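PDB 5V1V: TbiB1 from Thermobaculum terrenum, which binds the leader peptide of the lasso-peptide precursor TbiA(alpha) and so probably delivers that precursor to the enzymes that mature it. Local coordinates for residues 48-53 and 62-67; 10-15 and 38-43; 28-33 and 81-86. One frame throughout, in Å; residues are numbered along the deposited sequence.

The three contacts tie together the small PqqD-like domain that holds the leader peptide, and a zinc ion lies at each. Contacts 2 and 3 are close neighbours, with centres about 9 Å apart; both draw on the three-stranded sheet, and they meet where Val-10 CG2 packs on Leu-83 CD2 at 3.6 Å and Trp-40 CB on Leu-32 CD1 at 3.5 Å. Contact 1 lies on the opposite side of the chain's centre, about 18 Å from contact 2 and 20 Å from contact 3, centre to centre. Ile-52 bridges contacts 1 and 2 by packing against helix 34-44. The leader peptide extends the sheet at strand 28-32 and also reaches residues of contacts 1 and 2.

Contact 1 (48-53 and 62-67); sequences RPEEIV and VDRPTV. With ZN (zinc ion), chain F.
Arg-64 reaches across to Glu-50 and Val-53, joining the first turns of helices 49-59 and 64-80 in the helical part of this PqqD-family domain (helix-turn-helix clan). Its chain is extended from CG to NE, with CG anti to the backbone N (chi1 -177°), and this carries the guanidinium over to the other helix. There Val-53 CG1 sits over the centre of one guanidinium face, 3.6 Å from Arg-64 CZ, while the Glu-50 carboxylate comes to the edge. Glu-50 is modelled in two conformers; in the one described here the two charged side chains cross at about a right angle and their flat groups are turned 38° apart. Arg-64 NH2 lies 2.7 Å from Glu-50 OE2 in a salt bridge whose hydrogen bond is bent and weak, and 3.1 Å from Glu-50 OE1. Arg-64 NH1 also forms a salt bridge with Asp-54 OD1, its stronger polar partner. Deeper in, Val-67 points at the same helix, and its CG1 rests 3.9 Å from Val-53 CA. In the same conformer Glu-50 OE2 is shared with a zinc ion that Asp-54 and a water also bind, the metal lying 2.0 Å from this oxygen.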
loop_
_atom_site.group_PDB
_atom_site.type_symbol
_atom_site.label_atom_id
_atom_site.label_comp_id
_atom_site.label_asym_id
_atom_site.label_seq_id
_atom_site.Cartn_x
_atom_site.Cartn_y
_atom_site.Cartn_z
ATOM N N ARG A 48 -10.490 -5.230 -3.332
ATOM C CA ARG A 48 -10.091 -5.062 -4.736
ATOM C C ARG A 48 -9.816 -3.589 -5.033
ATOM O O ARG A 48 -10.294 -2.723 -4.296
ATOM C CB ARG A 48 -11.210 -5.559 -5.649
ATOM C CG ARG A 48 -11.570 -7.017 -5.430
ATOM C CD ARG A 48 -12.853 -7.396 -6.148
ATOM N NE ARG A 48 -12.721 -7.376 -7.604
ATOM C CZ ARG A 48 -12.136 -8.325 -8.331
ATOM N NH1 ARG A 48 -11.604 -9.393 -7.748
ATOM N NH2 ARG A 48 -12.072 -8.201 -9.650
ATOM N N PRO A 49 -9.063 -3.290 -6.114
ATOM C CA PRO A 49 -8.813 -1.893 -6.454
ATOM C C PRO A 49 -10.051 -0.989 -6.443
ATOM O O PRO A 49 -9.962 0.089 -5.872
ATOM C CB PRO A 49 -8.167 -1.980 -7.840
ATOM C CG PRO A 49 -7.383 -3.247 -7.759
ATOM C CD PRO A 49 -8.242 -4.194 -6.945
ATOM N N GLU A 50 -11.175 -1.414 -7.030
ATOM C CA GLU A 50 -12.422 -0.617 -7.012
ATOM C C GLU A 50 -12.839 -0.278 -5.590
ATOM O O GLU A 50 -13.217 0.858 -5.294
ATOM C CB GLU A 50 -13.583 -1.343 -7.718
ATOM C CG GLU A 50 -14.939 -0.639 -7.613
ATOM C CD GLU A 50 -14.979 0.667 -8.383
ATOM O OE1 GLU A 50 -14.115 0.861 -9.261
ATOM O OE2 GLU A 50 -15.876 1.506 -8.121
ATOM N N GLU A 51 -12.791 -1.280 -4.712
ATOM C CA GLU A 51 -13.164 -1.113 -3.306
ATOM C C GLU A 51 -12.222 -0.148 -2.601
ATOM O O GLU A 51 -12.650 0.643 -1.765
ATOM C CB GLU A 51 -13.141 -2.449 -2.565
ATOM C CG GLU A 51 -14.132 -3.461 -3.090
ATOM C CD GLU A 51 -14.145 -4.728 -2.272
ATOM O OE1 GLU A 51 -15.095 -4.908 -1.485
ATOM O OE2 GLU A 51 -13.197 -5.531 -2.412
ATOM N N ILE A 52 -10.935 -0.219 -2.935
ATOM C CA ILE A 52 -9.954 0.664 -2.323
ATOM C C ILE A 52 -10.201 2.104 -2.778
ATOM O O ILE A 52 -10.216 3.016 -1.962
ATOM C CB ILE A 52 -8.508 0.222 -2.640
ATOM C CG1 ILE A 52 -8.234 -1.159 -2.022
ATOM C CG2 ILE A 52 -7.511 1.268 -2.149
ATOM C CD1 ILE A 52 -6.926 -1.785 -2.455
ATOM N N VAL A 53 -10.420 2.305 -4.075
ATOM C CA VAL A 53 -10.765 3.630 -4.586
ATOM C C VAL A 53 -11.982 4.176 -3.826
ATOM O O VAL A 53 -11.968 5.310 -3.352
ATOM C CB VAL A 53 -11.020 3.609 -6.113
ATOM C CG1 VAL A 53 -11.586 4.944 -6.586
ATOM C CG2 VAL A 53 -9.740 3.270 -6.874
ATOM N N VAL A 62 -10.851 14.188 -1.311
ATOM C CA VAL A 62 -10.131 13.965 -2.561
ATOM C C VAL A 62 -11.105 13.521 -3.642
ATOM O O VAL A 62 -12.098 12.861 -3.349
ATOM C CB VAL A 62 -8.995 12.925 -2.369
ATOM C CG1 VAL A 62 -9.546 11.561 -1.969
ATOM C CG2 VAL A 62 -8.114 12.835 -3.604
ATOM N N ASP A 63 -10.797 13.877 -4.886
ATOM C CA ASP A 63 -11.591 13.485 -6.042
ATOM C C ASP A 63 -11.181 12.094 -6.527
ATOM O O ASP A 63 -10.023 11.692 -6.380
ATOM C CB ASP A 63 -11.420 14.510 -7.168
ATOM C CG ASP A 63 -9.969 14.662 -7.611
ATOM O OD1 ASP A 63 -9.152 15.200 -6.831
ATOM O OD2 ASP A 63 -9.648 14.239 -8.741
ATOM N N ARG A 64 -12.130 11.368 -7.115
ATOM C CA ARG A 64 -11.891 10.023 -7.631
ATOM C C ARG A 64 -10.738 9.918 -8.650
ATOM O O ARG A 64 -9.926 9.006 -8.536
ATOM C CB ARG A 64 -13.187 9.407 -8.177
ATOM C CG ARG A 64 -13.058 7.979 -8.672
ATOM C CD ARG A 64 -14.385 7.468 -9.213
ATOM N NE ARG A 64 -14.369 6.014 -9.329
ATOM C CZ ARG A 64 -14.733 5.180 -8.357
ATOM N NH1 ARG A 64 -15.161 5.644 -7.185
ATOM N NH2 ARG A 64 -14.676 3.875 -8.559
ATOM N N PRO A 65 -10.638 10.854 -9.624
ATOM C CA PRO A 65 -9.517 10.757 -10.572
ATOM C C PRO A 65 -8.140 10.776 -9.910
ATOM O O PRO A 65 -7.244 10.037 -10.330
ATOM C CB PRO A 65 -9.722 11.982 -11.472
ATOM C CG PRO A 65 -11.197 12.174 -11.471
ATOM C CD PRO A 65 -11.613 11.878 -10.056
ATOM N N THR A 66 -7.976 11.601 -8.879
ATOM C CA THR A 66 -6.706 11.685 -8.170
ATOM C C THR A 66 -6.428 10.369 -7.463
ATOM O O THR A 66 -5.305 9.857 -7.519
ATOM C CB THR A 66 -6.712 12.844 -7.159
ATOM O OG1 THR A 66 -6.763 14.080 -7.873
ATOM C CG2 THR A 66 -5.460 12.832 -6.293
ATOM N N VAL A 67 -7.451 9.816 -6.813
ATOM C CA VAL A 67 -7.287 8.539 -6.117
ATOM C C VAL A 67 -6.891 7.434 -7.099
ATOM O O VAL A 67 -5.986 6.652 -6.823
ATOM C CB VAL A 67 -8.553 8.122 -5.347
ATOM C CG1 VAL A 67 -8.357 6.756 -4.705
ATOM C CG2 VAL A 67 -8.894 9.159 -4.292
HETATM ZN ZN ZN F . -17.311 1.676 -6.797
HETATM O O HOH W 1 -17.940 3.602 -7.095
#

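Contact 2 (10-15 and 38-43); sequences VVSAHI and RIWSLL. With ZN (zinc ion), chain E.
Trp-40 has more surface buried here than any other residue of the two segments, and it meets strand 10-15 through the pyrrole N-H and the benzo side of its indole. With CG anti to the backbone N, the ring projects from helix 34-44 toward the strand. Trp-40 NE1 donates to Ser-12 OG at 2.8 Å, and the hydroxyl oxygen lies near the indole edge, tilted 16° from its plane. The N-H...O angle of 145° leaves the bond somewhat bent. Further round the ring, Val-10 approaches from the opposite direction and sets its CG1 3.8 Å from Trp-40 CZ2, an apolar contact beside the polar one.

His-14, next in buried surface, brings the end of its imidazole nearer the helix than the start of its side chain suggests. Ser-41 OG sits at the imidazole edge, near the ring plane and 3.4 Å from His-14 CE1; this hydroxyl is hydrogen-bonded to Ser-37 O within its own helix. His-14 NE2 binds a zinc ion at 1.9 Å, with water 2 also on the metal at 1.9 Å and Glu-44 OE1 as a further ligand. A weak hydrogen bond joins Ser-12 OG and Glu-44 OE2. Ser-12 thus lies between the indole N-H and a carboxylate of the metal site, and strand and helix end are joined through the zinc itself.

Here the sheet of the PqqD domain packs against a helix, with zinc bound where strand and helix meet. The axes of strand 10-15 and segment 38-43 approach to 11.4 Å, at 131° between their directions, a separation spanned by side chains. Strand 10-15 is an outer strand of the three-stranded antiparallel sheet, paired with strand 18-23, while Trp-40 also touches Leu-21 of that middle strand and Leu-78 of helix 64-80.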
loop_
_atom_site.group_PDB
_atom_site.type_symbol
_atom_site.label_atom_id
_atom_site.label_comp_id
_atom_site.label_asym_id
_atom_site.label_seq_id
_atom_site.Cartn_x
_atom_site.Cartn_y
_atom_site.Cartn_z
ATOM N N VAL A 10 5.769 -11.184 3.083
ATOM C CA VAL A 10 5.791 -9.882 3.749
ATOM C C VAL A 10 5.200 -9.948 5.156
ATOM O O VAL A 10 4.111 -10.495 5.365
ATOM C CB VAL A 10 5.069 -8.807 2.901
ATOM C CG1 VAL A 10 5.016 -7.475 3.629
ATOM C CG2 VAL A 10 5.789 -8.617 1.580
ATOM N N VAL A 11 5.956 -9.404 6.110
ATOM C CA VAL A 11 5.499 -9.190 7.480
ATOM C C VAL A 11 5.134 -7.703 7.641
ATOM O O VAL A 11 5.900 -6.834 7.222
ATOM C CB VAL A 11 6.608 -9.576 8.495
ATOM C CG1 VAL A 11 6.181 -9.267 9.921
ATOM C CG2 VAL A 11 6.976 -11.052 8.376
ATOM N N SER A 12 3.979 -7.417 8.241
ATOM C CA SER A 12 3.533 -6.039 8.466
ATOM C C SER A 12 3.512 -5.731 9.955
ATOM O O SER A 12 2.953 -6.492 10.745
ATOM C CB SER A 12 2.131 -5.808 7.896
ATOM O OG SER A 12 2.067 -6.126 6.529
ATOM N N ALA A 13 4.115 -4.604 10.324
ATOM C CA ALA A 13 4.197 -4.170 11.716
ATOM C C ALA A 13 3.596 -2.772 11.825
ATOM O O ALA A 13 4.220 -1.798 11.419
ATOM C CB ALA A 13 5.651 -4.159 12.173
ATOM N N HIS A 14 2.386 -2.669 12.366
ATOM C CA HIS A 14 1.737 -1.371 12.517
ATOM C C HIS A 14 2.234 -0.647 13.747
ATOM O O HIS A 14 2.377 -1.235 14.820
ATOM C CB HIS A 14 0.228 -1.523 12.634
ATOM C CG HIS A 14 -0.437 -1.949 11.371
ATOM N ND1 HIS A 14 -0.967 -1.054 10.468
ATOM C CD2 HIS A 14 -0.671 -3.179 10.865
ATOM C CE1 HIS A 14 -1.495 -1.716 9.455
ATOM N NE2 HIS A 14 -1.328 -3.009 9.672
ATOM N N ILE A 15 2.486 0.643 13.577
ATOM C CA ILE A 15 2.876 1.513 14.676
ATOM C C ILE A 15 2.135 2.832 14.468
ATOM O O ILE A 15 2.463 3.590 13.554
ATOM C CB ILE A 15 4.411 1.692 14.733
ATOM C CG1 ILE A 15 5.085 0.335 14.985
ATOM C CG2 ILE A 15 4.807 2.675 15.827
ATOM C CD1 ILE A 15 6.534 0.251 14.573
ATOM N N ARG A 38 -3.282 3.212 4.942
ATOM C CA ARG A 38 -4.686 2.853 4.811
ATOM C C ARG A 38 -4.913 1.897 3.637
ATOM O O ARG A 38 -5.630 0.899 3.774
ATOM C CB ARG A 38 -5.580 4.090 4.684
ATOM C CG ARG A 38 -7.065 3.760 4.600
ATOM C CD ARG A 38 -7.638 3.190 5.889
ATOM N NE ARG A 38 -9.055 2.884 5.724
ATOM C CZ ARG A 38 -9.633 1.719 6.001
ATOM N NH1 ARG A 38 -8.930 0.709 6.502
ATOM N NH2 ARG A 38 -10.934 1.575 5.797
ATOM N N ILE A 39 -4.308 2.205 2.490
ATOM C CA ILE A 39 -4.371 1.311 1.337
ATOM C C ILE A 39 -3.820 -0.071 1.701
ATOM O O ILE A 39 -4.435 -1.083 1.370
ATOM C CB ILE A 39 -3.654 1.905 0.111
ATOM C CG1 ILE A 39 -4.426 3.136 -0.373
ATOM C CG2 ILE A 39 -3.541 0.852 -0.989
ATOM C CD1 ILE A 39 -3.616 4.025 -1.292
ATOM N N TRP A 40 -2.682 -0.119 2.397
ATOM C CA TRP A 40 -2.121 -1.403 2.789
ATOM C C TRP A 40 -3.099 -2.199 3.654
ATOM O O TRP A 40 -3.313 -3.393 3.437
ATOM C CB TRP A 40 -0.795 -1.197 3.504
ATOM C CG TRP A 40 -0.100 -2.490 3.794
ATOM C CD1 TRP A 40 -0.110 -3.175 4.978
ATOM C CD2 TRP A 40 0.675 -3.281 2.876
ATOM N NE1 TRP A 40 0.615 -4.335 4.854
ATOM C CE2 TRP A 40 1.118 -4.419 3.583
ATOM C CE3 TRP A 40 1.058 -3.128 1.537
ATOM C CZ2 TRP A 40 1.914 -5.408 3.001
ATOM C CZ3 TRP A 40 1.857 -4.120 0.952
ATOM C CH2 TRP A 40 2.274 -5.245 1.690
ATOM N N SER A 41 -3.721 -1.523 4.614
ATOM C CA SER A 41 -4.691 -2.184 5.481
ATOM C C SER A 41 -5.863 -2.773 4.694
ATOM O O SER A 41 -6.337 -3.877 4.996
ATOM C CB SER A 41 -5.191 -1.230 6.561
ATOM O OG SER A 41 -4.139 -0.879 7.439
ATOM N N LEU A 42 -6.313 -2.050 3.672
ATOM C CA LEU A 42 -7.382 -2.540 2.805
ATOM C C LEU A 42 -6.924 -3.734 1.959
ATOM O O LEU A 42 -7.673 -4.689 1.769
ATOM C CB LEU A 42 -7.917 -1.408 1.922
ATOM C CG LEU A 42 -8.667 -0.300 2.676
ATOM C CD1 LEU A 42 -8.644 1.017 1.913
ATOM C CD2 LEU A 42 -10.095 -0.722 2.987
ATOM N N LEU A 43 -5.686 -3.680 1.458
ATOM C CA LEU A 43 -5.111 -4.834 0.758
ATOM C C LEU A 43 -5.036 -6.058 1.678
ATOM O O LEU A 43 -5.311 -7.184 1.256
ATOM C CB LEU A 43 -3.727 -4.511 0.196
ATOM C CG LEU A 43 -3.687 -3.550 -0.990
ATOM C CD1 LEU A 43 -2.252 -3.091 -1.196
ATOM C CD2 LEU A 43 -4.250 -4.169 -2.261
HETATM ZN ZN ZN E . -2.512 -4.417 9.048
HETATM O O HOH W 2 -4.371 -3.925 9.368
#

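Contact 3 (28-33 and 81-86); sequences TYFGLD and KELLEG. With ZN (zinc ion), chain G.
Phe-30 and Leu-83 supply the apolar heart of this contact, approaching each other from opposite directions. Leu-83 CD1 stands over the centre of the phenyl face, 3.9 Å from the centroid of the Phe-30 ring and only 9° off its normal, a well-formed CH-pi interaction. The second methyl, Leu-83 CD2, lies 3.9 Å from Phe-30 CE1. At another part of the ring, the aliphatic stem of Lys-81 runs past at a slant, bringing its CG to 3.7 Å from Phe-30 CE2. The bend at Lys-81 chi2 (-62°) then leads the amine away from the phenyl, to a salt bridge with an acidic side chain of the bound leader peptide.

The backbone places these groups through a Schellman motif that closes helix 64-80. Glu-82, with positive phi (63°), is its C-prime residue, and the turn sends Leu-83 back toward the sheet. Within strand 28-32, Tyr-29, Phe-30 and Gly-31 pair in an antiparallel ladder with a strand of the peptide chain, which thus continues the sheet of this PqqD domain.

Metal binding gathers the acidic groups of segment 81-86. Glu-82 OE1 holds a zinc ion at 1.9 Å and Glu-85 OE1 holds it at 2.1 Å, with Glu-85 OE2 much longer at 2.7 Å. Both glutamate chains bend at chi2 to converge on the metal, whose positive charge would ease the closeness of the two carboxylates. Waters 3 and 4 are further ligands, and water 3 also donates to Leu-84 O at 2.7 Å.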
loop_
_atom_site.group_PDB
_atom_site.type_symbol
_atom_site.label_atom_id
_atom_site.label_comp_id
_atom_site.label_asym_id
_atom_site.label_seq_id
_atom_site.Cartn_x
_atom_site.Cartn_y
_atom_site.Cartn_z
ATOM N N THR A 28 14.506 -6.668 2.694
ATOM C CA THR A 28 14.347 -5.225 2.590
ATOM C C THR A 28 13.171 -4.799 3.460
ATOM O O THR A 28 12.181 -5.532 3.589
ATOM C CB THR A 28 14.132 -4.786 1.122
ATOM O OG1 THR A 28 15.172 -5.326 0.294
ATOM C CG2 THR A 28 14.140 -3.259 0.994
ATOM N N TYR A 29 13.287 -3.631 4.083
ATOM C CA TYR A 29 12.169 -3.050 4.810
ATOM C C TYR A 29 11.747 -1.684 4.297
ATOM O O TYR A 29 12.523 -0.962 3.649
ATOM C CB TYR A 29 12.363 -3.072 6.334
ATOM C CG TYR A 29 13.373 -2.105 6.909
ATOM C CD1 TYR A 29 14.730 -2.277 6.676
ATOM C CD2 TYR A 29 12.965 -1.057 7.733
ATOM C CE1 TYR A 29 15.656 -1.416 7.223
ATOM C CE2 TYR A 29 13.887 -0.190 8.298
ATOM C CZ TYR A 29 15.233 -0.371 8.031
ATOM O OH TYR A 29 16.169 0.484 8.574
ATOM N N PHE A 30 10.492 -1.358 4.584
ATOM C CA PHE A 30 9.795 -0.227 3.995
ATOM C C PHE A 30 8.903 0.419 5.030
ATOM O O PHE A 30 8.539 -0.212 6.026
ATOM C CB PHE A 30 8.889 -0.698 2.839
ATOM C CG PHE A 30 9.614 -1.469 1.766
ATOM C CD1 PHE A 30 9.800 -2.844 1.877
ATOM C CD2 PHE A 30 10.092 -0.822 0.627
ATOM C CE1 PHE A 30 10.482 -3.550 0.899
ATOM C CE2 PHE A 30 10.760 -1.529 -0.364
ATOM C CZ PHE A 30 10.958 -2.891 -0.229
ATOM N N GLY A 31 8.523 1.669 4.781
ATOM C CA GLY A 31 7.562 2.363 5.611
ATOM C C GLY A 31 6.422 2.928 4.794
ATOM O O GLY A 31 6.617 3.369 3.659
ATOM N N LEU A 32 5.234 2.886 5.383
ATOM C CA LEU A 32 4.048 3.519 4.839
ATOM C C LEU A 32 3.453 4.411 5.903
ATOM O O LEU A 32 3.562 4.135 7.093
ATOM C CB LEU A 32 3.005 2.475 4.431
ATOM C CG LEU A 32 3.394 1.448 3.367
ATOM C CD1 LEU A 32 2.295 0.411 3.222
ATOM C CD2 LEU A 32 3.652 2.146 2.043
ATOM N N ASP A 33 2.813 5.482 5.460
ATOM C CA ASP A 33 2.132 6.395 6.370
ATOM C C ASP A 33 0.809 6.837 5.767
ATOM O O ASP A 33 0.566 6.637 4.580
ATOM C CB ASP A 33 3.016 7.608 6.712
ATOM C CG ASP A 33 3.288 8.507 5.510
ATOM O OD1 ASP A 33 3.210 8.028 4.360
ATOM O OD2 ASP A 33 3.592 9.702 5.722
ATOM N N LYS A 81 8.545 -3.917 -5.898
ATOM C CA LYS A 81 9.360 -4.334 -4.760
ATOM C C LYS A 81 8.942 -5.710 -4.227
ATOM O O LYS A 81 9.366 -6.123 -3.152
ATOM C CB LYS A 81 9.318 -3.272 -3.654
ATOM C CG LYS A 81 10.049 -1.983 -4.016
ATOM C CD LYS A 81 11.530 -2.232 -4.250
ATOM C CE LYS A 81 12.192 -1.040 -4.921
ATOM N NZ LYS A 81 13.672 -1.190 -4.922
ATOM N N GLU A 82 8.115 -6.417 -5.007
ATOM C CA GLU A 82 7.665 -7.780 -4.672
ATOM C C GLU A 82 6.852 -7.832 -3.378
ATOM O O GLU A 82 6.803 -8.850 -2.675
ATOM C CB GLU A 82 8.827 -8.796 -4.704
ATOM C CG GLU A 82 9.473 -8.909 -6.084
ATOM C CD GLU A 82 8.476 -9.224 -7.194
ATOM O OE1 GLU A 82 7.638 -10.140 -7.016
ATOM O OE2 GLU A 82 8.522 -8.569 -8.258
ATOM N N LEU A 83 6.179 -6.721 -3.090
ATOM C CA LEU A 83 5.323 -6.616 -1.918
ATOM C C LEU A 83 3.882 -7.006 -2.218
ATOM O O LEU A 83 3.135 -7.364 -1.304
ATOM C CB LEU A 83 5.370 -5.203 -1.320
ATOM C CG LEU A 83 6.748 -4.728 -0.826
ATOM C CD1 LEU A 83 6.759 -3.220 -0.627
ATOM C CD2 LEU A 83 7.135 -5.431 0.466
ATOM N N LEU A 84 3.516 -6.933 -3.497
ATOM C CA LEU A 84 2.163 -7.174 -3.992
ATOM C C LEU A 84 2.263 -8.071 -5.197
ATOM O O LEU A 84 3.099 -7.826 -6.089
ATOM C CB LEU A 84 1.501 -5.849 -4.401
ATOM C CG LEU A 84 0.108 -5.890 -5.037
ATOM C CD1 LEU A 84 -0.934 -6.205 -3.976
ATOM C CD2 LEU A 84 -0.191 -4.543 -5.681
ATOM N N GLU A 85 1.420 -9.105 -5.218
ATOM C CA GLU A 85 1.385 -10.069 -6.309
ATOM C C GLU A 85 0.090 -9.995 -7.100
ATOM O O GLU A 85 -0.966 -9.678 -6.555
ATOM C CB GLU A 85 1.609 -11.495 -5.787
ATOM C CG GLU A 85 2.912 -11.691 -5.018
ATOM C CD GLU A 85 4.163 -11.343 -5.816
ATOM O OE1 GLU A 85 4.073 -11.152 -7.047
ATOM O OE2 GLU A 85 5.255 -11.261 -5.212
ATOM N N GLY A 86 0.191 -10.297 -8.392
ATOM C CA GLY A 86 -0.964 -10.336 -9.280
ATOM C C GLY A 86 -1.318 -9.017 -9.938
ATOM O O GLY A 86 -2.301 -8.944 -10.663
HETATM ZN ZN ZN G . 5.882 -10.467 -7.764
HETATM O O HOH W 3 5.363 -8.483 -7.405
HETATM O O HOH W 4 6.199 -12.398 -8.197
#